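Side-chain contacts in hypothetical protein (Staphylococcus aureus subsp. aureus, PDB 2ETS), which is of unknown function but belongs to the bacterial DUF1798 family and adopts a four-helical bundle fold: residues L20-E23 with V24-Q28; H41-Y44 with Q45-P49. All coordinates share one frame; numbering follows the deposited sequence.

Contact 1: L20-E23 with V24-Q28; sequences LIYE and VNNMQ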
loop_
_atom_site.group_PDB
_atom_site.type_symbol
_atom_site.label_atom_id
_atom_site.label_comp_id
_atom_site.label_asym_id
_atom_site.label_seq_id
_atom_site.Cartn_x
_atom_site.Cartn_y
_atom_site.Cartn_z
ATOM N N LEU A 20 -5.382 -2.782 -3.458
ATOM C CA LEU A 20 -4.304 -2.346 -2.583
ATOM C C LEU A 20 -4.221 -3.241 -1.337
ATOM O O LEU A 20 -3.145 -3.549 -0.849
ATOM C CB LEU A 20 -4.497 -0.888 -2.156
ATOM C CG LEU A 20 -4.332 0.191 -3.222
ATOM C CD1 LEU A 20 -4.769 1.530 -2.656
ATOM C CD2 LEU A 20 -2.895 0.261 -3.660
ATOM N N ILE A 21 -5.363 -3.627 -0.799
ATOM C CA ILE A 21 -5.388 -4.542 0.330
ATOM C C ILE A 21 -4.615 -5.824 0.026
ATOM O O ILE A 21 -3.678 -6.201 0.778
ATOM C CB ILE A 21 -6.833 -4.830 0.787
ATOM C CG1 ILE A 21 -7.366 -3.547 1.482
ATOM C CG2 ILE A 21 -6.872 -6.006 1.778
ATOM C CD1 ILE A 21 -8.842 -3.597 1.872
ATOM N N TYR A 22 -4.972 -6.462 -1.079
ATOM C CA TYR A 22 -4.241 -7.648 -1.555
ATOM C C TYR A 22 -2.745 -7.337 -1.651
ATOM O O TYR A 22 -1.913 -8.105 -1.152
ATOM C CB TYR A 22 -4.779 -8.153 -2.908
ATOM C CG TYR A 22 -3.809 -9.081 -3.660
ATOM C CD1 TYR A 22 -3.781 -10.485 -3.447
ATOM C CD2 TYR A 22 -2.936 -8.562 -4.586
ATOM C CE1 TYR A 22 -2.876 -11.312 -4.153
ATOM C CE2 TYR A 22 -2.056 -9.371 -5.295
ATOM C CZ TYR A 22 -2.004 -10.718 -5.065
ATOM O OH TYR A 22 -1.072 -11.405 -5.817
ATOM N N GLU A 23 -2.408 -6.204 -2.296
ATOM C CA GLU A 23 -1.003 -5.874 -2.511
ATOM C C GLU A 23 -0.197 -5.629 -1.203
ATOM O O GLU A 23 0.955 -6.060 -1.074
ATOM C CB GLU A 23 -0.893 -4.698 -3.463
ATOM C CG GLU A 23 -1.165 -5.081 -4.923
ATOM C CD GLU A 23 -0.110 -6.010 -5.516
ATOM O OE1 GLU A 23 0.810 -6.432 -4.767
ATOM O OE2 GLU A 23 -0.198 -6.308 -6.738
ATOM N N VAL A 24 -0.820 -4.960 -0.232
ATOM C CA VAL A 24 -0.188 -4.728 1.067
ATOM C C VAL A 24 0.065 -6.092 1.798
ATOM O O VAL A 24 1.098 -6.289 2.457
ATOM C CB VAL A 24 -1.040 -3.749 1.886
ATOM C CG1 VAL A 24 -0.551 -3.631 3.310
ATOM C CG2 VAL A 24 -1.038 -2.353 1.214
ATOM N N ASN A 25 -0.865 -7.026 1.682
ATOM C CA ASN A 25 -0.612 -8.398 2.146
ATOM C C ASN A 25 0.552 -9.088 1.449
ATOM O O ASN A 25 1.373 -9.739 2.049
ATOM C CB ASN A 25 -1.858 -9.237 1.980
ATOM C CG ASN A 25 -2.923 -8.860 2.959
ATOM O OD1 ASN A 25 -2.641 -8.657 4.144
ATOM N ND2 ASN A 25 -4.161 -8.753 2.481
ATOM N N ASN A 26 0.641 -8.903 0.165
ATOM C CA ASN A 26 1.751 -9.406 -0.582
ATOM C C ASN A 26 3.057 -8.810 -0.103
ATOM O O ASN A 26 4.062 -9.490 -0.052
ATOM C CB ASN A 26 1.549 -9.025 -2.049
ATOM C CG ASN A 26 2.215 -9.957 -2.964
ATOM O OD1 ASN A 26 2.120 -11.163 -2.792
ATOM N ND2 ASN A 26 2.893 -9.421 -3.973
HETATM N N MSE A 27 3.051 -7.517 0.184
HETATM C CA MSE A 27 4.242 -6.844 0.725
HETATM C C MSE A 27 4.677 -7.469 2.048
HETATM O O MSE A 27 5.857 -7.577 2.314
HETATM C CB MSE A 27 3.977 -5.366 0.917
HETATM C CG MSE A 27 3.765 -4.649 -0.387
HETATM SE SE MSE A 27 3.272 -2.816 -0.058
HETATM C CE MSE A 27 2.163 -2.590 -1.626
ATOM N N GLN A 28 3.728 -7.890 2.876
ATOM C CA GLN A 28 4.082 -8.539 4.124
ATOM C C GLN A 28 4.805 -9.874 3.847
ATOM O O GLN A 28 5.803 -10.197 4.488
ATOM C CB GLN A 28 2.852 -8.762 4.998
ATOM C CG GLN A 28 3.205 -9.239 6.420
ATOM C CD GLN A 28 1.988 -9.274 7.357
ATOM O OE1 GLN A 28 0.855 -8.986 6.951
ATOM N NE2 GLN A 28 2.224 -9.644 8.616
#

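Contact 2: H41-Y44 with Q45-P49; sequences HDFY and QTVKP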
loop_
_atom_site.group_PDB
_atom_site.type_symbol
_atom_site.label_atom_id
_atom_site.label_comp_id
_atom_site.label_asym_id
_atom_site.label_seq_id
_atom_site.Cartn_x
_atom_site.Cartn_y
_atom_site.Cartn_z
ATOM N N HIS A 41 15.941 -8.575 -2.566
ATOM C CA HIS A 41 15.521 -8.858 -3.953
ATOM C C HIS A 41 16.306 -7.982 -4.921
ATOM O O HIS A 41 16.806 -6.909 -4.555
ATOM C CB HIS A 41 14.040 -8.598 -4.179
ATOM C CG HIS A 41 13.141 -9.520 -3.425
ATOM N ND1 HIS A 41 11.927 -9.118 -2.912
ATOM C CD2 HIS A 41 13.279 -10.826 -3.091
ATOM C CE1 HIS A 41 11.351 -10.141 -2.306
ATOM N NE2 HIS A 41 12.154 -11.185 -2.390
ATOM N N ASP A 42 16.403 -8.439 -6.161
ATOM C CA ASP A 42 17.146 -7.724 -7.190
ATOM C C ASP A 42 16.443 -6.433 -7.546
ATOM O O ASP A 42 15.231 -6.422 -7.823
ATOM C CB ASP A 42 17.283 -8.568 -8.451
ATOM C CG ASP A 42 18.044 -7.829 -9.526
ATOM O OD1 ASP A 42 19.265 -7.649 -9.353
ATOM O OD2 ASP A 42 17.422 -7.366 -10.499
ATOM N N PHE A 43 17.186 -5.333 -7.557
ATOM C CA PHE A 43 16.556 -4.056 -7.794
ATOM C C PHE A 43 15.805 -3.984 -9.136
ATOM O O PHE A 43 14.624 -3.598 -9.164
ATOM C CB PHE A 43 17.549 -2.912 -7.709
ATOM C CG PHE A 43 16.881 -1.589 -7.786
ATOM C CD1 PHE A 43 16.121 -1.125 -6.703
ATOM C CD2 PHE A 43 16.923 -0.849 -8.935
ATOM C CE1 PHE A 43 15.445 0.096 -6.771
ATOM C CE2 PHE A 43 16.255 0.386 -9.031
ATOM C CZ PHE A 43 15.522 0.865 -7.950
ATOM N N TYR A 44 16.481 -4.337 -10.238
ATOM C CA TYR A 44 15.923 -4.113 -11.582
ATOM C C TYR A 44 14.961 -5.205 -12.025
ATOM O O TYR A 44 14.014 -4.926 -12.755
ATOM C CB TYR A 44 17.037 -3.901 -12.643
ATOM C CG TYR A 44 17.786 -2.603 -12.419
ATOM C CD1 TYR A 44 17.144 -1.374 -12.560
ATOM C CD2 TYR A 44 19.113 -2.603 -12.010
ATOM C CE1 TYR A 44 17.815 -0.173 -12.314
ATOM C CE2 TYR A 44 19.793 -1.415 -11.762
ATOM C CZ TYR A 44 19.144 -0.206 -11.918
ATOM O OH TYR A 44 19.817 0.966 -11.669
ATOM N N GLN A 45 15.187 -6.433 -11.575
ATOM C CA GLN A 45 14.325 -7.547 -11.932
ATOM C C GLN A 45 13.094 -7.675 -11.071
ATOM O O GLN A 45 12.102 -8.226 -11.534
ATOM C CB GLN A 45 15.103 -8.862 -11.865
ATOM C CG GLN A 45 16.214 -8.970 -12.912
ATOM C CD GLN A 45 15.680 -8.830 -14.327
ATOM O OE1 GLN A 45 15.111 -9.770 -14.881
ATOM N NE2 GLN A 45 15.848 -7.645 -14.912
ATOM N N THR A 46 13.146 -7.175 -9.831
ATOM C CA THR A 46 12.062 -7.372 -8.862
ATOM C C THR A 46 11.510 -6.064 -8.266
ATOM O O THR A 46 10.316 -5.828 -8.311
ATOM C CB THR A 46 12.511 -8.263 -7.677
ATOM O OG1 THR A 46 13.125 -9.474 -8.155
ATOM C CG2 THR A 46 11.305 -8.598 -6.757
ATOM N N VAL A 47 12.369 -5.234 -7.689
ATOM C CA VAL A 47 11.906 -4.039 -6.963
ATOM C C VAL A 47 11.304 -2.962 -7.874
ATOM O O VAL A 47 10.215 -2.460 -7.594
ATOM C CB VAL A 47 13.027 -3.401 -6.100
ATOM C CG1 VAL A 47 12.469 -2.242 -5.276
ATOM C CG2 VAL A 47 13.645 -4.457 -5.192
ATOM N N LYS A 48 12.020 -2.593 -8.922
ATOM C CA LYS A 48 11.551 -1.563 -9.836
ATOM C C LYS A 48 10.198 -1.937 -10.466
ATOM O O LYS A 48 9.231 -1.177 -10.346
ATOM C CB LYS A 48 12.605 -1.269 -10.927
ATOM C CG LYS A 48 12.382 0.041 -11.682
ATOM C CD LYS A 48 13.444 0.258 -12.770
ATOM C CE LYS A 48 13.090 1.455 -13.719
ATOM N NZ LYS A 48 12.607 1.034 -15.098
ATOM N N PRO A 49 10.106 -3.120 -11.098
ATOM C CA PRO A 49 8.815 -3.488 -11.666
ATOM C C PRO A 49 7.666 -3.531 -10.657
ATOM O O PRO A 49 6.547 -3.127 -10.966
ATOM C CB PRO A 49 9.070 -4.897 -12.240
ATOM C CG PRO A 49 10.536 -5.022 -12.376
ATOM C CD PRO A 49 11.106 -4.191 -11.268
HETATM O O HOH W 1 14.678 -10.998 -6.624
#

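Contact 1: L20-E23 with V24-Q28
Glu23 and Asn26, neighbours on one face of helix 12-37, run side by side in this uninterrupted piece of helix, one of the four of the bundle. The two side chains point the same way, but the carboxylate plane of Glu23 and the amide plane of Asn26 are turned 70° apart, and Glu23 OE1 stays 3.7 Å from Asn26 ND2, a loose approach of polar ends. The carboxylate has firmer partners on helix 43-63: OE1 is hydrogen-bonded to Tyr50 OH and OE2 to His53 NE2. Glu23 turns back at its second torsion (chi2 -67°), which folds the chain compactly while the acid, long enough to cross to the next helix, has both oxygens satisfied in a buried place.

On the following turn, selenomethionine Met27 bends at its last torsion and brings its methyl CE back to within 4.1 Å of Glu23 CB. An unbranched, flexible chain suits this position, where it must also lie against Tyr50 and against Leu89 of helix 76-92. Leu20 and Val24 are the aliphatic residues of the buried side: Leu20 packs on Ile57 and Leu58, whereas Val24 faces Leu107 of helix 100-120. Val24 CG2 hangs 3.2 Å from Leu20 O.

Ile21 and Asn25 lie alongside each other, pointing the same way. The branch methyl CG2 of Ile21 comes 3.9 Å from Asn25 ND2, and the Ile21 side chain as a whole rests on Leu114 and Gln115 of helix 100-120. Underneath, the i to i+4 backbone hydrogen bonds of the alpha-helix hold these residues in place; in one of them Met27 N donates to Glu23 O at 2.8 Å.

Contact 2: H41-Y44 with Q45-P49
This is a helix N-terminal capping contact at the surface, where the loop after helix 12-37 enters helix 43-63 of the bundle. Asp42 is the N-cap: its CG lies anti to the backbone N (chi1 180°), and OD2 accepts from Gln45 N at 2.7 Å. A short acid suits the site, for it reaches an amide of the first turn and its charge probably complements the positive end of the helix dipole. Gln45 runs beside it, its CB and CG resting on the same oxygen.

The first turn is wider than an alpha-helix. Asp42 O takes two donors, Thr46 N and Val47 N, and Phe43 O is met by Lys48 N at 2.8 Å, an i to i+5 bond of pi type. Pro49, which has no N-H to give, fits the kink that follows, with its CD 3.3 Å from Tyr44 O.

Phe43 crosses Val47 at about a right angle, its CD1 3.9 Å from Val47 CB, while the edge of the Tyr44 ring meets the aliphatic CD of Lys48. On the inner side His41 leans on the Thr46 methyl CG2, and its ND1 is hydrogen-bonded to His94. The Thr46 hydroxyl faces a water instead: this water accepts from Asp42 N at 3.1 Å and lies 2.7 Å from Thr46 OG1.

How the contacts relate
Contact 1 comes first along the chain, in the middle of helix 12-37, and contact 2 follows at the start of helix 43-63, the next helix of the bundle. Their centres are about 17 Å apart and their nearest atoms about 8 Å, so they do not touch. The centre of contact 1 lies about 7 Å from the centre of the chain, and its residues reach three other helices, whereas the centre of contact 2 lies about 17 Å from the centre of the chain, at one end. The helix begun at contact 2 later supplies Tyr50 and His53, the partners of Glu23 in contact 1; one contact thus starts the helix against which the other is anchored.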